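Local coordinates for FdxN element excision controlling factor protein (PDB 2OKF) that probably binds nucleic acid as an XisH-family factor of the PD-(D/E)XK clan, linked to excision of the fdxN element during site-specific recombination of cyanobacterial nitrogen-fixation genes, at residues 24-37 / 82-94. Numbering follows the deposited sequence. Where two conformers were deposited one is given.
Sequences TDDPLTISVGGVNL and NYRGALRKVEPDR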
ATOM      1  N   THR A  24      20.804   4.569  14.094  1.00 25.52           N
ATOM      2  CA  THR A  24      21.872   3.650  13.690  1.00 27.16           C
ATOM      3  C   THR A  24      22.070   3.538  12.185  1.00 30.77           C
ATOM      4  O   THR A  24      23.177   3.184  11.727  1.00 32.34           O
ATOM      5  CB  THR A  24      21.665   2.269  14.301  1.00 28.49           C
ATOM      6  OG1 THR A  24      20.401   1.724  13.856  1.00 27.69           O
ATOM      7  CG2 THR A  24      21.737   2.376  15.821  1.00 27.53           C
ATOM      8  N   ASP A  25      21.040   3.819  11.419  1.00 29.34           N
ATOM      9  CA  ASP A  25      21.124   3.755   9.978  1.00 34.60           C
ATOM     10  C   ASP A  25      20.113   4.694   9.380  1.00 35.23           C
ATOM     11  O   ASP A  25      18.951   4.828   9.830  1.00 34.32           O
ATOM     12  CB  ASP A  25      20.914   2.326   9.427  1.00 35.98           C
ATOM     13  CG  ASP A  25      22.187   1.503   9.419  1.00 42.41           C
ATOM     14  OD1 ASP A  25      23.283   2.034   9.083  1.00 53.05           O
ATOM     15  OD2 ASP A  25      22.095   0.310   9.740  1.00 55.71           O
ATOM     16  N   ASP A  26      20.565   5.369   8.344  1.00 34.59           N
ATOM     17  CA  ASP A  26      19.732   6.279   7.645  1.00 34.77           C
ATOM     18  C   ASP A  26      20.416   6.519   6.315  1.00 36.46           C
ATOM     19  O   ASP A  26      21.376   7.281   6.241  1.00 38.40           O
ATOM     20  CB  ASP A  26      19.579   7.567   8.442  1.00 36.75           C
ATOM     21  CG  ASP A  26      18.646   8.541   7.777  1.00 40.72           C
ATOM     22  OD1 ASP A  26      18.020   8.167   6.775  1.00 44.06           O
ATOM     23  OD2 ASP A  26      18.559   9.691   8.249  1.00 47.80           O
ATOM     24  N   PRO A  27      19.936   5.863   5.260  1.00 35.89           N
ATOM     25  CA  PRO A  27      18.797   4.958   5.261  1.00 36.17           C
ATOM     26  C   PRO A  27      19.099   3.546   5.725  1.00 33.37           C
ATOM     27  O   PRO A  27      20.237   3.051   5.624  1.00 32.32           O
ATOM     28  CB  PRO A  27      18.390   4.927   3.785  1.00 38.28           C
ATOM     29  CG  PRO A  27      19.696   5.114   3.053  1.00 38.99           C
ATOM     30  CD  PRO A  27      20.540   5.997   3.920  1.00 37.88           C
ATOM     31  N   LEU A  28      18.067   2.925   6.290  1.00 32.12           N
ATOM     32  CA  LEU A  28      18.110   1.517   6.586  1.00 31.66           C
ATOM     33  C   LEU A  28      17.771   0.868   5.243  1.00 32.42           C
ATOM     34  O   LEU A  28      16.661   1.051   4.736  1.00 34.89           O
ATOM     35  CB  LEU A  28      17.034   1.135   7.603  1.00 32.53           C
ATOM     36  CG  LEU A  28      16.870  -0.366   7.826  1.00 33.91           C
ATOM     37  CD1 LEU A  28      18.111  -1.001   8.382  1.00 36.59           C
ATOM     38  CD2 LEU A  28      15.676  -0.522   8.765  1.00 32.02           C
ATOM     39  N   THR A  29      18.692   0.103   4.686  1.00 33.78           N
ATOM     40  CA  THR A  29      18.423  -0.561   3.397  1.00 37.91           C
ATOM     41  C   THR A  29      18.011  -1.991   3.655  1.00 40.43           C
ATOM     42  O   THR A  29      18.537  -2.641   4.558  1.00 42.66           O
ATOM     43  CB  THR A  29      19.611  -0.505   2.450  1.00 37.49           C
ATOM     44  OG1 THR A  29      20.777  -1.031   3.107  1.00 40.46           O
ATOM     45  CG2 THR A  29      19.850   0.962   2.022  1.00 39.61           C
ATOM     46  N   ILE A  30      17.052  -2.462   2.862  1.00 41.74           N
ATOM     47  CA  ILE A  30      16.528  -3.811   3.019  1.00 44.68           C
ATOM     48  C   ILE A  30      16.566  -4.524   1.660  1.00 42.86           C
ATOM     49  O   ILE A  30      15.991  -4.038   0.684  1.00 43.12           O
ATOM     50  CB  ILE A  30      15.069  -3.776   3.547  1.00 45.04           C
ATOM     51  CG1 ILE A  30      14.945  -2.846   4.762  1.00 44.86           C
ATOM     52  CG2 ILE A  30      14.566  -5.197   3.909  1.00 46.42           C
ATOM     53  CD1 ILE A  30      13.518  -2.583   5.188  1.00 47.72           C
ATOM     54  N   SER A  31      17.259  -5.652   1.601  1.00 43.35           N
ATOM     55  CA  SER A  31      17.282  -6.466   0.389  1.00 43.36           C
ATOM     56  C   SER A  31      16.808  -7.866   0.752  1.00 40.72           C
ATOM     57  O   SER A  31      17.359  -8.500   1.636  1.00 39.33           O
ATOM     58  CB  SER A  31      18.682  -6.507  -0.219  1.00 45.80           C
ATOM     59  OG  SER A  31      19.010  -5.245  -0.791  1.00 54.53           O
ATOM     60  N   VAL A  32      15.757  -8.360   0.105  1.00 35.04           N
ATOM     61  CA  VAL A  32      15.320  -9.689   0.434  1.00 33.18           C
ATOM     62  C   VAL A  32      14.467 -10.260  -0.675  1.00 33.45           C
ATOM     63  O   VAL A  32      13.742  -9.529  -1.363  1.00 31.65           O
ATOM     64  CB  VAL A  32      14.531  -9.746   1.781  1.00 36.56           C
ATOM     65  CG1 VAL A  32      13.256  -9.015   1.665  1.00 34.98           C
ATOM     66  CG2 VAL A  32      14.278 -11.201   2.219  1.00 40.96           C
ATOM     67  N   GLY A  33      14.602 -11.564  -0.869  1.00 32.85           N
ATOM     68  CA  GLY A  33      13.765 -12.274  -1.804  1.00 32.69           C
ATOM     69  C   GLY A  33      13.754 -11.736  -3.204  1.00 32.41           C
ATOM     70  O   GLY A  33      12.716 -11.748  -3.854  1.00 28.66           O
ATOM     71  N   GLY A  34      14.927 -11.295  -3.674  1.00 33.45           N
ATOM     72  CA  GLY A  34      15.084 -10.812  -5.043  1.00 31.29           C
ATOM     73  C   GLY A  34      14.750  -9.351  -5.259  1.00 32.83           C
ATOM     74  O   GLY A  34      14.781  -8.861  -6.392  1.00 34.91           O
ATOM     75  N   VAL A  35      14.436  -8.639  -4.183  1.00 32.71           N
ATOM     76  CA  VAL A  35      14.079  -7.246  -4.296  1.00 35.23           C
ATOM     77  C   VAL A  35      14.877  -6.363  -3.335  1.00 37.99           C
ATOM     78  O   VAL A  35      15.153  -6.746  -2.204  1.00 35.71           O
ATOM     79  CB  VAL A  35      12.548  -7.070  -4.041  1.00 35.83           C
ATOM     80  CG1 VAL A  35      12.151  -5.630  -4.103  1.00 35.83           C
ATOM     81  CG2 VAL A  35      11.772  -7.884  -5.056  1.00 34.65           C
ATOM     82  N   ASN A  36      15.272  -5.195  -3.826  1.00 43.88           N
ATOM     83  CA  ASN A  36      15.958  -4.203  -3.013  0.50 46.26           C
ATOM     84  C   ASN A  36      14.944  -3.109  -2.780  1.00 48.12           C
ATOM     85  O   ASN A  36      14.547  -2.413  -3.714  1.00 49.61           O
ATOM     86  CB  ASN A  36      17.201  -3.645  -3.717  0.50 47.24           C
ATOM     87  CG  ASN A  36      17.855  -2.489  -2.951  0.50 46.44           C
ATOM     88  OD1 ASN A  36      18.596  -1.701  -3.532  0.50 55.02           O
ATOM     89  ND2 ASN A  36      17.570  -2.379  -1.655  0.50 41.07           N
ATOM     90  N   LEU A  37      14.514  -2.978  -1.539  1.00 49.80           N
ATOM     91  CA  LEU A  37      13.522  -1.980  -1.189  1.00 53.16           C
ATOM     92  C   LEU A  37      14.189  -0.648  -0.832  1.00 54.56           C
ATOM     93  O   LEU A  37      15.379  -0.442  -1.117  1.00 57.89           O
ATOM     94  CB  LEU A  37      12.650  -2.485  -0.039  1.00 52.49           C
ATOM     95  CG  LEU A  37      11.733  -3.677  -0.343  1.00 48.82           C
ATOM     96  CD1 LEU A  37      12.501  -4.993  -0.274  1.00 53.78           C
ATOM     97  CD2 LEU A  37      10.596  -3.727   0.647  1.00 54.57           C
ATOM     98  N   ASN A  82       4.856  -3.701   2.890  1.00 21.16           N
ATOM     99  CA  ASN A  82       6.028  -4.311   2.285  1.00 21.20           C
ATOM    100  C   ASN A  82       7.234  -4.263   3.189  1.00 22.30           C
ATOM    101  O   ASN A  82       7.940  -5.266   3.376  1.00 21.99           O
ATOM    102  CB  ASN A  82       6.327  -3.650   0.947  1.00 20.52           C
ATOM    103  CG  ASN A  82       5.465  -4.176  -0.186  1.00 22.28           C
ATOM    104  OD1 ASN A  82       5.120  -3.443  -1.122  1.00 25.53           O
ATOM    105  ND2 ASN A  82       5.126  -5.391  -0.152  1.00 20.53           N
ATOM    106  N   TYR A  83       7.507  -3.110   3.767  1.00 21.19           N
ATOM    107  CA  TYR A  83       8.646  -3.003   4.683  1.00 21.67           C
ATOM    108  C   TYR A  83       8.470  -3.874   5.901  1.00 21.83           C
ATOM    109  O   TYR A  83       9.428  -4.525   6.330  1.00 21.71           O
ATOM    110  CB  TYR A  83       8.945  -1.550   5.091  1.00 21.46           C
ATOM    111  CG  TYR A  83       9.283  -0.601   3.964  1.00 24.98           C
ATOM    112  CD1 TYR A  83       9.924  -1.017   2.824  1.00 29.95           C
ATOM    113  CD2 TYR A  83       8.930   0.727   4.092  1.00 27.56           C
ATOM    114  CE1 TYR A  83      10.205  -0.117   1.798  1.00 33.10           C
ATOM    115  CE2 TYR A  83       9.223   1.634   3.110  1.00 30.22           C
ATOM    116  CZ  TYR A  83       9.858   1.217   1.969  1.00 34.68           C
ATOM    117  OH  TYR A  83      10.121   2.115   0.957  1.00 36.91           O
ATOM    118  N   ARG A  84       7.268  -3.920   6.459  1.00 20.48           N
ATOM    119  CA  ARG A  84       7.030  -4.749   7.621  1.00 21.41           C
ATOM    120  C   ARG A  84       7.284  -6.216   7.273  1.00 19.40           C
ATOM    121  O   ARG A  84       7.937  -6.956   8.046  1.00 20.07           O
ATOM    122  CB  ARG A  84       5.606  -4.560   8.118  1.00 22.21           C
ATOM    123  CG  ARG A  84       5.302  -5.463   9.318  1.00 20.95           C
ATOM    124  CD  ARG A  84       3.939  -5.227   9.925  1.00 21.03           C
ATOM    125  NE  ARG A  84       2.870  -5.522   8.981  1.00 20.16           N
ATOM    126  CZ  ARG A  84       1.594  -5.223   9.211  1.00 22.34           C
ATOM    127  NH1 ARG A  84       1.223  -4.567  10.311  1.00 22.73           N
ATOM    128  NH2 ARG A  84       0.698  -5.541   8.276  1.00 25.77           N
ATOM    129  N   GLY A  85       6.756  -6.652   6.125  1.00 20.99           N
ATOM    130  CA  GLY A  85       6.881  -8.030   5.710  1.00 21.21           C
ATOM    131  C   GLY A  85       8.341  -8.388   5.444  1.00 20.80           C
ATOM    132  O   GLY A  85       8.802  -9.488   5.763  1.00 21.39           O
ATOM    133  N   ALA A  86       9.085  -7.459   4.842  1.00 20.54           N
ATOM    134  CA  ALA A  86      10.505  -7.688   4.582  1.00 21.47           C
ATOM    135  C   ALA A  86      11.290  -7.756   5.907  1.00 21.92           C
ATOM    136  O   ALA A  86      12.135  -8.626   6.093  1.00 21.06           O
ATOM    137  CB  ALA A  86      11.047  -6.588   3.686  1.00 23.49           C
ATOM    138  N   LEU A  87      11.034  -6.840   6.819  1.00 21.80           N
ATOM    139  CA  LEU A  87      11.760  -6.814   8.090  1.00 20.62           C
ATOM    140  C   LEU A  87      11.551  -8.102   8.905  1.00 19.88           C
ATOM    141  O   LEU A  87      12.456  -8.534   9.585  1.00 20.63           O
ATOM    142  CB  LEU A  87      11.372  -5.586   8.923  1.00 24.91           C
ATOM    143  CG  LEU A  87      11.979  -4.319   8.366  1.00 23.94           C
ATOM    144  CD1 LEU A  87      11.318  -3.071   9.025  1.00 28.77           C
ATOM    145  CD2 LEU A  87      13.505  -4.280   8.655  1.00 27.59           C
ATOM    146  N   ARG A  88      10.359  -8.690   8.852  1.00 20.78           N
ATOM    147  CA  ARG A  88      10.128  -9.939   9.545  1.00 20.82           C
ATOM    148  C   ARG A  88      11.155 -10.982   9.155  1.00 20.07           C
ATOM    149  O   ARG A  88      11.590 -11.760   9.975  1.00 22.37           O
ATOM    150  CB  ARG A  88       8.763 -10.555   9.220  1.00 25.27           C
ATOM    151  CG  ARG A  88       7.652  -9.972   9.871  1.00 29.43           C
ATOM    152  CD  ARG A  88       6.387 -10.791   9.572  1.00 25.19           C
ATOM    153  NE  ARG A  88       5.324  -9.897   9.902  1.00 25.56           N
ATOM    154  CZ  ARG A  88       4.124  -9.916   9.364  1.00 27.89           C
ATOM    155  NH1 ARG A  88       3.740 -10.813   8.456  1.00 25.57           N
ATOM    156  NH2 ARG A  88       3.264  -8.987   9.794  1.00 29.11           N
ATOM    157  N   LYS A  89      11.490 -11.009   7.865  1.00 20.81           N
ATOM    158  CA  LYS A  89      12.372 -12.002   7.286  1.00 20.37           C
ATOM    159  C   LYS A  89      13.847 -11.594   7.220  1.00 20.25           C
ATOM    160  O   LYS A  89      14.695 -12.393   6.768  1.00 22.62           O
ATOM    161  CB  LYS A  89      11.840 -12.350   5.900  1.00 20.24           C
ATOM    162  CG  LYS A  89      10.366 -12.823   5.901  1.00 25.65           C
ATOM    163  CD  LYS A  89      10.177 -14.178   6.512  1.00 24.75           C
ATOM    164  CE  LYS A  89       8.719 -14.652   6.383  1.00 23.98           C
ATOM    165  NZ  LYS A  89       7.760 -13.969   7.358  1.00 21.41           N
ATOM    166  N   VAL A  90      14.177 -10.418   7.748  1.00 20.69           N
ATOM    167  CA  VAL A  90      15.541  -9.916   7.740  1.00 21.62           C
ATOM    168  C   VAL A  90      16.026  -9.460   9.136  1.00 21.79           C
ATOM    169  O   VAL A  90      17.102  -9.827   9.591  1.00 23.06           O
ATOM    170  CB  VAL A  90      15.681  -8.769   6.723  1.00 24.37           C
ATOM    171  CG1 VAL A  90      17.108  -8.252   6.739  1.00 29.77           C
ATOM    172  CG2 VAL A  90      15.361  -9.276   5.344  1.00 26.93           C
ATOM    173  N   GLU A  91      15.221  -8.649   9.810  1.00 20.34           N
ATOM    174  CA  GLU A  91      15.555  -8.161  11.128  0.50 19.93           C
ATOM    175  C   GLU A  91      14.262  -8.180  11.983  1.00 20.32           C
ATOM    176  O   GLU A  91      13.601  -7.164  12.232  1.00 19.85           O
ATOM    177  CB  GLU A  91      16.181  -6.773  11.010  0.50 22.82           C
ATOM    178  CG  GLU A  91      16.942  -6.391  12.230  0.50 22.17           C
ATOM    179  CD  GLU A  91      17.687  -5.098  12.064  0.50 20.00           C
ATOM    180  OE1 GLU A  91      17.409  -4.357  11.061  0.50 25.83           O
ATOM    181  OE2 GLU A  91      18.538  -4.870  12.950  0.50 24.38           O
ATOM    182  N   PRO A  92      13.899  -9.374  12.437  1.00 21.06           N
ATOM    183  CA  PRO A  92      12.630  -9.563  13.101  1.00 21.21           C
ATOM    184  C   PRO A  92      12.470  -8.907  14.453  1.00 22.28           C
ATOM    185  O   PRO A  92      11.347  -8.836  14.928  1.00 25.02           O
ATOM    186  CB  PRO A  92      12.567 -11.095  13.251  1.00 23.74           C
ATOM    187  CG  PRO A  92      13.954 -11.532  13.290  1.00 24.64           C
ATOM    188  CD  PRO A  92      14.651 -10.638  12.322  1.00 24.22           C
ATOM    189  N   ASP A  93      13.563  -8.400  15.027  1.00 21.83           N
ATOM    190  CA  ASP A  93      13.428  -7.662  16.268  1.00 22.04           C
ATOM    191  C   ASP A  93      13.256  -6.172  16.072  1.00 23.48           C
ATOM    192  O   ASP A  93      13.102  -5.447  17.056  1.00 23.70           O
ATOM    193  CB  ASP A  93      14.627  -7.935  17.166  1.00 21.76           C
ATOM    194  CG  ASP A  93      14.638  -9.365  17.656  1.00 31.21           C
ATOM    195  OD1 ASP A  93      13.607  -9.792  18.219  1.00 30.51           O
ATOM    196  OD2 ASP A  93      15.658 -10.058  17.492  1.00 40.45           O
ATOM    197  N   ARG A  94      13.259  -5.705  14.834  1.00 19.70           N
ATOM    198  CA  ARG A  94      13.143  -4.283  14.557  1.00 21.02           C
ATOM    199  C   ARG A  94      11.739  -3.988  14.155  1.00 20.88           C
ATOM    200  O   ARG A  94      11.243  -4.431  13.090  1.00 22.60           O
ATOM    201  CB  ARG A  94      14.143  -3.849  13.496  1.00 20.26           C
ATOM    202  CG  ARG A  94      14.104  -2.378  13.262  1.00 22.01           C
ATOM    203  CD  ARG A  94      15.168  -1.890  12.263  1.00 22.69           C
ATOM    204  NE  ARG A  94      16.517  -2.262  12.643  1.00 24.46           N
ATOM    205  CZ  ARG A  94      17.216  -1.665  13.596  1.00 24.66           C
ATOM    206  NH1 ARG A  94      16.758  -0.612  14.282  1.00 23.19           N
ATOM    207  NH2 ARG A  94      18.453  -2.081  13.847  1.00 25.87           N
TER
HETATM  208  O   HOH W   1      19.267  -0.040  15.688  1.00 23.81           O
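Ile30, Val32 and Leu37 reach from a beta hairpin (strands 31-32 and 35-36, closed by a type I' turn from Val32 to Val35) and the residues flanking it onto the last turns of helix 69-90. Ala86 lies among them: its CB is 3.8 Å from Ile30 CG2 and 3.9 Å from Val32 CG1. Ile30 crosses Leu87 at about a right angle, its CD1 3.9 Å from Leu87 CD2, whereas Val32 and Val90 run past each other in opposite directions. Leu37 CD2 comes in at the edge of the Tyr83 ring, near its plane, 3.5 Å from Tyr83 CD1. No direct hydrogen bond joins the two segments; apolar side chains make the contact on the helix. Phe113 of the second subunit packs on both Val32 and Ala86, placing the hairpin at the subunit interface.

Beyond the helix, Leu28 CD2 rests 3.8 Å from Arg94 CD. With CG anti to the backbone N (chi1 -176°) and a bend at chi3, Arg94 forms a side-on salt bridge: NE bonds Glu91 OE1 (2.8 Å, 168° at the hydrogen) from above the carboxylate plane, and NH2 bonds OE2; NH1 bonds Ile56 O. An alanine here would remove both bonds to Glu91 and is likely to leave that carboxylate without its countercharge and Leu28 CD2 without the methylene it rests on. Water 1 O accepts from Arg94 NH2 at 2.9 Å and is hydrogen-bonded to Thr24 OG1 at 2.8 Å.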